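Local coordinates for undecaprenyl-diphosphooligosaccharide--protein glycotransferase (Campylobacter jejuni, PDB 3AAG), which transfers a preassembled heptasaccharide from a lipid carrier to asparagine side chains of acceptor proteins, the present chain being its C-terminal periplasmic domain, at residues Val32-Trp36 / Asn62-Ala68; Ser147-Ser151 / Phe170-Thr174. One frame throughout, in Å; residues are numbered along the deposited sequence.

Contact 1. Residues Val32-Trp36 / Asn62-Ala68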
ATOM      1  N   VAL A  32       6.183   2.975 -13.215  1.00  2.00           N
ATOM      2  CA  VAL A  32       5.412   2.157 -12.301  1.00  2.00           C
ATOM      3  C   VAL A  32       5.826   2.506 -10.882  1.00  2.00           C
ATOM      4  O   VAL A  32       6.999   2.402 -10.529  1.00  2.00           O
ATOM      5  CB  VAL A  32       5.647   0.656 -12.557  1.00  2.00           C
ATOM      6  CG1 VAL A  32       5.203  -0.166 -11.360  1.00  2.00           C
ATOM      7  CG2 VAL A  32       4.917   0.216 -13.814  1.00  2.00           C
ATOM      8  N   VAL A  33       4.864   2.939 -10.075  1.00  2.00           N
ATOM      9  CA  VAL A  33       5.114   3.185  -8.662  1.00  2.00           C
ATOM     10  C   VAL A  33       4.882   1.916  -7.857  1.00  2.00           C
ATOM     11  O   VAL A  33       3.821   1.301  -7.945  1.00  2.00           O
ATOM     12  CB  VAL A  33       4.227   4.322  -8.112  1.00  2.00           C
ATOM     13  CG1 VAL A  33       4.434   4.479  -6.614  1.00  2.00           C
ATOM     14  CG2 VAL A  33       4.534   5.621  -8.832  1.00  2.00           C
ATOM     15  N   THR A  34       5.883   1.525  -7.077  1.00  2.00           N
ATOM     16  CA  THR A  34       5.817   0.286  -6.313  1.00  2.00           C
ATOM     17  C   THR A  34       7.020   0.157  -5.386  1.00  2.00           C
ATOM     18  O   THR A  34       7.935   0.974  -5.426  1.00  2.00           O
ATOM     19  CB  THR A  34       5.762  -0.940  -7.242  1.00  2.00           C
ATOM     20  OG1 THR A  34       5.020  -1.989  -6.607  1.00  2.00           O
ATOM     21  CG2 THR A  34       7.168  -1.434  -7.565  1.00  2.00           C
ATOM     22  N   TRP A  35       7.012  -0.875  -4.550  1.00  2.00           N
ATOM     23  CA  TRP A  35       8.093  -1.089  -3.598  1.00  2.00           C
ATOM     24  C   TRP A  35       9.349  -1.576  -4.314  1.00  2.00           C
ATOM     25  O   TRP A  35       9.264  -2.189  -5.376  1.00  2.00           O
ATOM     26  CB  TRP A  35       7.661  -2.096  -2.534  1.00  2.00           C
ATOM     27  CG  TRP A  35       8.498  -2.047  -1.303  1.00  2.00           C
ATOM     28  CD1 TRP A  35       9.132  -3.092  -0.701  1.00  2.00           C
ATOM     29  CD2 TRP A  35       8.803  -0.887  -0.523  1.00  2.00           C
ATOM     30  NE1 TRP A  35       9.810  -2.656   0.409  1.00  2.00           N
ATOM     31  CE2 TRP A  35       9.625  -1.305   0.541  1.00  2.00           C
ATOM     32  CE3 TRP A  35       8.460   0.464  -0.620  1.00  2.03           C
ATOM     33  CZ2 TRP A  35      10.110  -0.422   1.499  1.00  2.00           C
ATOM     34  CZ3 TRP A  35       8.942   1.341   0.335  1.00  2.00           C
ATOM     35  CH2 TRP A  35       9.758   0.894   1.380  1.00  2.00           C
ATOM     36  N   TRP A  36      10.514  -1.304  -3.734  1.00  2.00           N
ATOM     37  CA  TRP A  36      11.779  -1.517  -4.440  1.00  2.00           C
ATOM     38  C   TRP A  36      12.100  -2.990  -4.686  1.00  2.08           C
ATOM     39  O   TRP A  36      12.839  -3.322  -5.611  1.00  2.14           O
ATOM     40  CB  TRP A  36      12.940  -0.830  -3.718  1.00  2.00           C
ATOM     41  CG  TRP A  36      13.332  -1.483  -2.426  1.00  2.00           C
ATOM     42  CD1 TRP A  36      12.941  -1.116  -1.172  1.00  2.00           C
ATOM     43  CD2 TRP A  36      14.198  -2.613  -2.261  1.00  2.00           C
ATOM     44  NE1 TRP A  36      13.505  -1.946  -0.238  1.00  2.00           N
ATOM     45  CE2 TRP A  36      14.282  -2.875  -0.879  1.00  2.00           C
ATOM     46  CE3 TRP A  36      14.908  -3.429  -3.147  1.00  2.00           C
ATOM     47  CZ2 TRP A  36      15.048  -3.918  -0.361  1.00  2.00           C
ATOM     48  CZ3 TRP A  36      15.670  -4.465  -2.630  1.00  2.00           C
ATOM     49  CH2 TRP A  36      15.732  -4.700  -1.251  1.00  2.00           C
ATOM     50  N   ASN A  62      12.883   5.611  -0.587  1.00  8.50           N
ATOM     51  CA  ASN A  62      11.719   4.796  -0.260  1.00  7.90           C
ATOM     52  C   ASN A  62      10.482   5.633   0.036  1.00  7.52           C
ATOM     53  O   ASN A  62       9.355   5.186  -0.178  1.00  7.53           O
ATOM     54  CB  ASN A  62      12.028   3.868   0.915  1.00  7.87           C
ATOM     55  CG  ASN A  62      12.995   2.760   0.541  1.00  8.11           C
ATOM     56  OD1 ASN A  62      13.098   2.376  -0.626  1.00  8.41           O
ATOM     57  ND2 ASN A  62      13.710   2.239   1.532  1.00  8.20           N
ATOM     58  N   PHE A  63      10.697   6.852   0.521  1.00  7.03           N
ATOM     59  CA  PHE A  63       9.605   7.673   1.029  1.00  6.42           C
ATOM     60  C   PHE A  63       8.440   7.769   0.050  1.00  6.05           C
ATOM     61  O   PHE A  63       7.280   7.741   0.454  1.00  6.04           O
ATOM     62  CB  PHE A  63      10.098   9.076   1.389  1.00  6.48           C
ATOM     63  CG  PHE A  63       8.990  10.044   1.689  1.00  6.42           C
ATOM     64  CD1 PHE A  63       8.294   9.970   2.886  1.00  6.07           C
ATOM     65  CD2 PHE A  63       8.632  11.018   0.770  1.00  6.11           C
ATOM     66  CE1 PHE A  63       7.269  10.853   3.163  1.00  5.81           C
ATOM     67  CE2 PHE A  63       7.607  11.904   1.043  1.00  5.98           C
ATOM     68  CZ  PHE A  63       6.924  11.820   2.243  1.00  5.66           C
ATOM     69  N   PHE A  64       8.752   7.888  -1.237  1.00  5.62           N
ATOM     70  CA  PHE A  64       7.757   8.283  -2.230  1.00  5.21           C
ATOM     71  C   PHE A  64       6.862   7.126  -2.649  1.00  5.01           C
ATOM     72  O   PHE A  64       5.637   7.262  -2.668  1.00  4.92           O
ATOM     73  CB  PHE A  64       8.431   8.906  -3.454  1.00  5.34           C
ATOM     74  CG  PHE A  64       9.064  10.240  -3.178  1.00  5.09           C
ATOM     75  CD1 PHE A  64      10.441  10.378  -3.155  1.00  4.82           C
ATOM     76  CD2 PHE A  64       8.277  11.354  -2.931  1.00  4.92           C
ATOM     77  CE1 PHE A  64      11.024  11.602  -2.895  1.00  5.03           C
ATOM     78  CE2 PHE A  64       8.853  12.581  -2.670  1.00  4.94           C
ATOM     79  CZ  PHE A  64      10.228  12.706  -2.652  1.00  5.07           C
ATOM     80  N   PRO A  65       7.466   5.978  -2.987  1.00  4.80           N
ATOM     81  CA  PRO A  65       6.666   4.783  -3.240  1.00  4.56           C
ATOM     82  C   PRO A  65       5.832   4.459  -2.008  1.00  4.25           C
ATOM     83  O   PRO A  65       4.648   4.140  -2.122  1.00  4.04           O
ATOM     84  CB  PRO A  65       7.718   3.688  -3.465  1.00  4.59           C
ATOM     85  CG  PRO A  65       8.971   4.417  -3.820  1.00  4.90           C
ATOM     86  CD  PRO A  65       8.913   5.712  -3.069  1.00  4.76           C
ATOM     87  N   SER A  66       6.459   4.556  -0.841  1.00  4.01           N
ATOM     88  CA  SER A  66       5.816   4.202   0.415  1.00  3.99           C
ATOM     89  C   SER A  66       4.610   5.093   0.683  1.00  4.02           C
ATOM     90  O   SER A  66       3.547   4.612   1.072  1.00  3.99           O
ATOM     91  CB  SER A  66       6.815   4.294   1.571  1.00  3.96           C
ATOM     92  OG  SER A  66       6.151   4.493   2.810  1.00  4.07           O
ATOM     93  N   PHE A  67       4.781   6.394   0.469  1.00  4.05           N
ATOM     94  CA  PHE A  67       3.703   7.350   0.685  1.00  4.09           C
ATOM     95  C   PHE A  67       2.497   7.023  -0.186  1.00  4.22           C
ATOM     96  O   PHE A  67       1.382   6.893   0.312  1.00  4.32           O
ATOM     97  CB  PHE A  67       4.181   8.776   0.406  1.00  4.10           C
ATOM     98  CG  PHE A  67       3.247   9.839   0.917  1.00  3.71           C
ATOM     99  CD1 PHE A  67       3.389  10.346   2.197  1.00  3.05           C
ATOM    100  CD2 PHE A  67       2.228  10.326   0.117  1.00  3.75           C
ATOM    101  CE1 PHE A  67       2.534  11.319   2.670  1.00  2.90           C
ATOM    102  CE2 PHE A  67       1.367  11.302   0.586  1.00  3.71           C
ATOM    103  CZ  PHE A  67       1.523  11.800   1.865  1.00  3.32           C
ATOM    104  N   ALA A  68       2.726   6.889  -1.488  1.00  4.39           N
ATOM    105  CA  ALA A  68       1.639   6.627  -2.426  1.00  4.73           C
ATOM    106  C   ALA A  68       1.132   5.187  -2.324  1.00  4.92           C
ATOM    107  O   ALA A  68       0.344   4.736  -3.159  1.00  4.91           O
ATOM    108  CB  ALA A  68       2.074   6.952  -3.855  1.00  4.56           C
TER

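Contact 2. Residues Ser147-Ser151 / Phe170-Thr174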
ATOM      1  N   SER A 147       1.823  -7.733   1.339  1.00  9.34           N
ATOM      2  CA  SER A 147       1.283  -7.789   2.694  1.00  9.06           C
ATOM      3  C   SER A 147       2.333  -8.249   3.707  1.00  8.83           C
ATOM      4  O   SER A 147       2.425  -7.706   4.806  1.00  8.85           O
ATOM      5  CB  SER A 147       0.057  -8.703   2.749  1.00  8.97           C
ATOM      6  OG  SER A 147       0.388 -10.023   2.355  1.00  8.79           O
ATOM      7  N   LEU A 148       3.124  -9.250   3.332  1.00  8.50           N
ATOM      8  CA  LEU A 148       4.099  -9.828   4.251  1.00  8.24           C
ATOM      9  C   LEU A 148       5.197  -8.839   4.624  1.00  8.16           C
ATOM     10  O   LEU A 148       5.948  -9.069   5.570  1.00  8.21           O
ATOM     11  CB  LEU A 148       4.722 -11.092   3.659  1.00  8.15           C
ATOM     12  CG  LEU A 148       3.815 -12.315   3.518  1.00  7.88           C
ATOM     13  CD1 LEU A 148       4.591 -13.474   2.921  1.00  7.57           C
ATOM     14  CD2 LEU A 148       3.209 -12.702   4.858  1.00  7.57           C
ATOM     15  N   ILE A 149       5.293  -7.745   3.875  1.00  8.07           N
ATOM     16  CA  ILE A 149       6.361  -6.770   4.086  1.00  7.87           C
ATOM     17  C   ILE A 149       5.818  -5.355   4.234  1.00  7.89           C
ATOM     18  O   ILE A 149       6.579  -4.410   4.440  1.00  7.88           O
ATOM     19  CB  ILE A 149       7.390  -6.785   2.937  1.00  7.81           C
ATOM     20  CG1 ILE A 149       6.689  -6.603   1.588  1.00  7.96           C
ATOM     21  CG2 ILE A 149       8.206  -8.067   2.966  1.00  7.57           C
ATOM     22  CD1 ILE A 149       7.539  -5.905   0.553  1.00  7.59           C
ATOM     23  N   PHE A 150       4.501  -5.213   4.129  1.00  7.99           N
ATOM     24  CA  PHE A 150       3.877  -3.894   4.078  1.00  8.22           C
ATOM     25  C   PHE A 150       4.193  -3.061   5.316  1.00  8.32           C
ATOM     26  O   PHE A 150       4.287  -1.835   5.244  1.00  8.35           O
ATOM     27  CB  PHE A 150       2.363  -4.018   3.895  1.00  8.20           C
ATOM     28  CG  PHE A 150       1.695  -2.726   3.521  1.00  8.49           C
ATOM     29  CD1 PHE A 150       2.056  -2.055   2.362  1.00  8.71           C
ATOM     30  CD2 PHE A 150       0.709  -2.179   4.328  1.00  8.59           C
ATOM     31  CE1 PHE A 150       1.444  -0.862   2.011  1.00  8.92           C
ATOM     32  CE2 PHE A 150       0.092  -0.986   3.985  1.00  8.89           C
ATOM     33  CZ  PHE A 150       0.462  -0.327   2.823  1.00  8.96           C
ATOM     34  N   SER A 151       4.355  -3.728   6.451  1.00  8.51           N
ATOM     35  CA  SER A 151       4.757  -3.054   7.676  1.00  8.77           C
ATOM     36  C   SER A 151       6.021  -2.236   7.445  1.00  8.97           C
ATOM     37  O   SER A 151       6.107  -1.075   7.850  1.00  9.08           O
ATOM     38  CB  SER A 151       4.992  -4.071   8.792  1.00  8.74           C
ATOM     39  OG  SER A 151       5.037  -3.432  10.054  1.00  9.01           O
ATOM     40  N   PHE A 170       2.566   2.579  13.780  1.00 34.38           N
ATOM     41  CA  PHE A 170       1.377   2.020  13.148  1.00 34.01           C
ATOM     42  C   PHE A 170       1.291   0.534  13.482  1.00 33.70           C
ATOM     43  O   PHE A 170       2.088   0.025  14.268  1.00 33.69           O
ATOM     44  CB  PHE A 170       1.453   2.207  11.630  1.00 34.07           C
ATOM     45  CG  PHE A 170       2.703   1.646  11.017  1.00 34.10           C
ATOM     46  CD1 PHE A 170       2.727   0.353  10.522  1.00 34.16           C
ATOM     47  CD2 PHE A 170       3.858   2.407  10.944  1.00 34.21           C
ATOM     48  CE1 PHE A 170       3.878  -0.169   9.961  1.00 34.13           C
ATOM     49  CE2 PHE A 170       5.012   1.889  10.383  1.00 34.30           C
ATOM     50  CZ  PHE A 170       5.021   0.599   9.891  1.00 34.09           C
ATOM     51  N   THR A 171       0.330  -0.161  12.884  1.00 33.30           N
ATOM     52  CA  THR A 171       0.216  -1.602  13.076  1.00 32.90           C
ATOM     53  C   THR A 171      -0.282  -2.323  11.829  1.00 32.63           C
ATOM     54  O   THR A 171      -1.402  -2.096  11.368  1.00 32.62           O
ATOM     55  CB  THR A 171      -0.690  -1.950  14.268  1.00 32.94           C
ATOM     56  OG1 THR A 171      -0.139  -1.391  15.467  1.00 33.00           O
ATOM     57  CG2 THR A 171      -0.808  -3.457  14.425  1.00 32.71           C
ATOM     58  N   PHE A 172       0.561  -3.197  11.290  1.00 32.21           N
ATOM     59  CA  PHE A 172       0.174  -4.076  10.196  1.00 31.86           C
ATOM     60  C   PHE A 172       0.840  -5.431  10.388  1.00 31.99           C
ATOM     61  O   PHE A 172       1.872  -5.718   9.781  1.00 31.97           O
ATOM     62  CB  PHE A 172       0.591  -3.473   8.853  1.00 31.61           C
ATOM     63  CG  PHE A 172      -0.113  -4.076   7.670  1.00 30.59           C
ATOM     64  CD1 PHE A 172      -1.324  -3.565   7.233  1.00 29.75           C
ATOM     65  CD2 PHE A 172       0.440  -5.147   6.991  1.00 29.74           C
ATOM     66  CE1 PHE A 172      -1.972  -4.115   6.143  1.00 29.21           C
ATOM     67  CE2 PHE A 172      -0.204  -5.703   5.900  1.00 29.25           C
ATOM     68  CZ  PHE A 172      -1.411  -5.185   5.476  1.00 29.00           C
ATOM     69  N   SER A 173       0.251  -6.257  11.246  1.00 32.10           N
ATOM     70  CA  SER A 173       0.825  -7.558  11.564  1.00 32.23           C
ATOM     71  C   SER A 173       0.041  -8.673  10.887  1.00 32.42           C
ATOM     72  O   SER A 173      -1.144  -8.866  11.161  1.00 32.48           O
ATOM     73  CB  SER A 173       0.863  -7.777  13.077  1.00 32.15           C
ATOM     74  OG  SER A 173       1.790  -8.792  13.420  1.00 31.95           O
ATOM     75  N   THR A 174       0.706  -9.402   9.999  1.00 32.66           N
ATOM     76  CA  THR A 174       0.099 -10.563   9.363  1.00 32.97           C
ATOM     77  C   THR A 174       0.566 -11.844  10.040  1.00 33.20           C
ATOM     78  O   THR A 174       1.648 -11.888  10.624  1.00 33.17           O
ATOM     79  CB  THR A 174       0.436 -10.621   7.861  1.00 32.99           C
ATOM     80  OG1 THR A 174       1.849 -10.788   7.691  1.00 33.05           O
ATOM     81  CG2 THR A 174      -0.006  -9.342   7.168  1.00 32.87           C
TER

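Contact 1. Residues Val32-Trp36 / Asn62-Ala68
Trp35 rests the far end of its indole against Asn62 and Ser66, with Pro65 farther off. The benzo part does the touching: Trp35 CH2 lies 3.8 Å from Asn62 CB, and Trp35 CZ3 sits 3.8 Å from Ser66 CB. The indole and the Asn62 amide are inclined at 38° to each other. The CA-CB bond of Trp35 leads away from the helix; with CG anti to the backbone N (chi1 -161°), the indole swings across so that its six-membered ring reaches Asn62 and Ser66. Pro65 packs against the backbone of Thr34, its CB 3.4 Å from Thr34 O and more loosely placed against Trp35 CE3.

Trp35 and Trp36 open the WWDYG motif, which in the STT3 family helps define the pocket for the +2 Ser/Thr of the acceptor sequon; by similarity, Trp35 and Trp36 interact with the acceptor peptide. The motif follows strand 31-33 in the chain, and Ile149, in the segment assigned by similarity to the MI motif, packs against Trp35.

Asn62 also reaches the second tryptophan: its OD1 approaches Trp36 CD1 at 3.5 Å, with amide and indole nearly parallel, 14° apart. Trp36 CD1 in turn lies over one face of the Trp35 ring, near its rim, and the Trp36 ring stacks with His57. Farther up the strand, Val33 directs CG1 at the helix, 4.1 Å from Pro65 CA. No hydrogen bond crosses between the segments; the buried hydroxyls are paired outside them, Thr34 OG1 with Tyr141 O and Ser66 OG with Val153 O.

Contact 2. Residues Ser147-Ser151 / Phe170-Thr174
Phe172 offers the face of its ring to the edge of Phe150 in a T-shaped stack, centroids 5.0 Å apart and planes at 70°. Phe150 CD2 stands over the centre of the Phe172 ring, while Phe150 CB packs 3.7 Å from Phe172 CE2 at the rim. Both phenylalanines carry CG anti to the backbone N (chi1 -167° for Phe150, -162° for Phe172), which extends each ring toward the other's segment. The Phe172 edge also meets the carbonyl of Ser147, whose O lies near the ring plane, 3.5 Å from Phe172 CE2.

Ser151 and Thr174 extend the contact beyond the pair. Thr174 holds CG2 anti to its carbonyl carbon, directing the methyl at Ser147 O, and OG1 on the other branch meets Leu148 CD2 at 3.7 Å. At the other end Ser151 sets CB 3.7 Å from Phe172 O; the Phe170 ring lies next to Ser151, though its exact position is doubtful.

The segments join the stretch assigned by similarity to the MI motif, at the start of helix 150-155, to the first strand of the C-terminal beta-barrel domain. Val262 of helix 260-266 and Ile250 of strand 249-252 also touch Phe172. With no hydrogen bond between the segments, their association relies on aromatic and van der Waals packing.

Overall arrangement
Contact 1 is almost wholly buried and lies within the STT3/PglB/AglB core domain, whereas contact 2 is only partly buried and bridges from that domain to the beta-barrel domain. Neither has a hydrogen bond between its segments, but the chemistry differs: contact 1 sets an indole obliquely against a proline, a serine and an asparagine of segment 62-68, and contact 2 centres on Phe172, which meets Phe150 edge-to-face, with Ser151 and Thr174 beside it. Their centres are about 15 Å apart, and no helix or strand is common to both. They meet where Trp35 CD1 packs 3.5 Å from Ile149 CD1, bringing together the WWDYG motif and the MI motif assigned by similarity, consistent with a shared acceptor-sequon pocket.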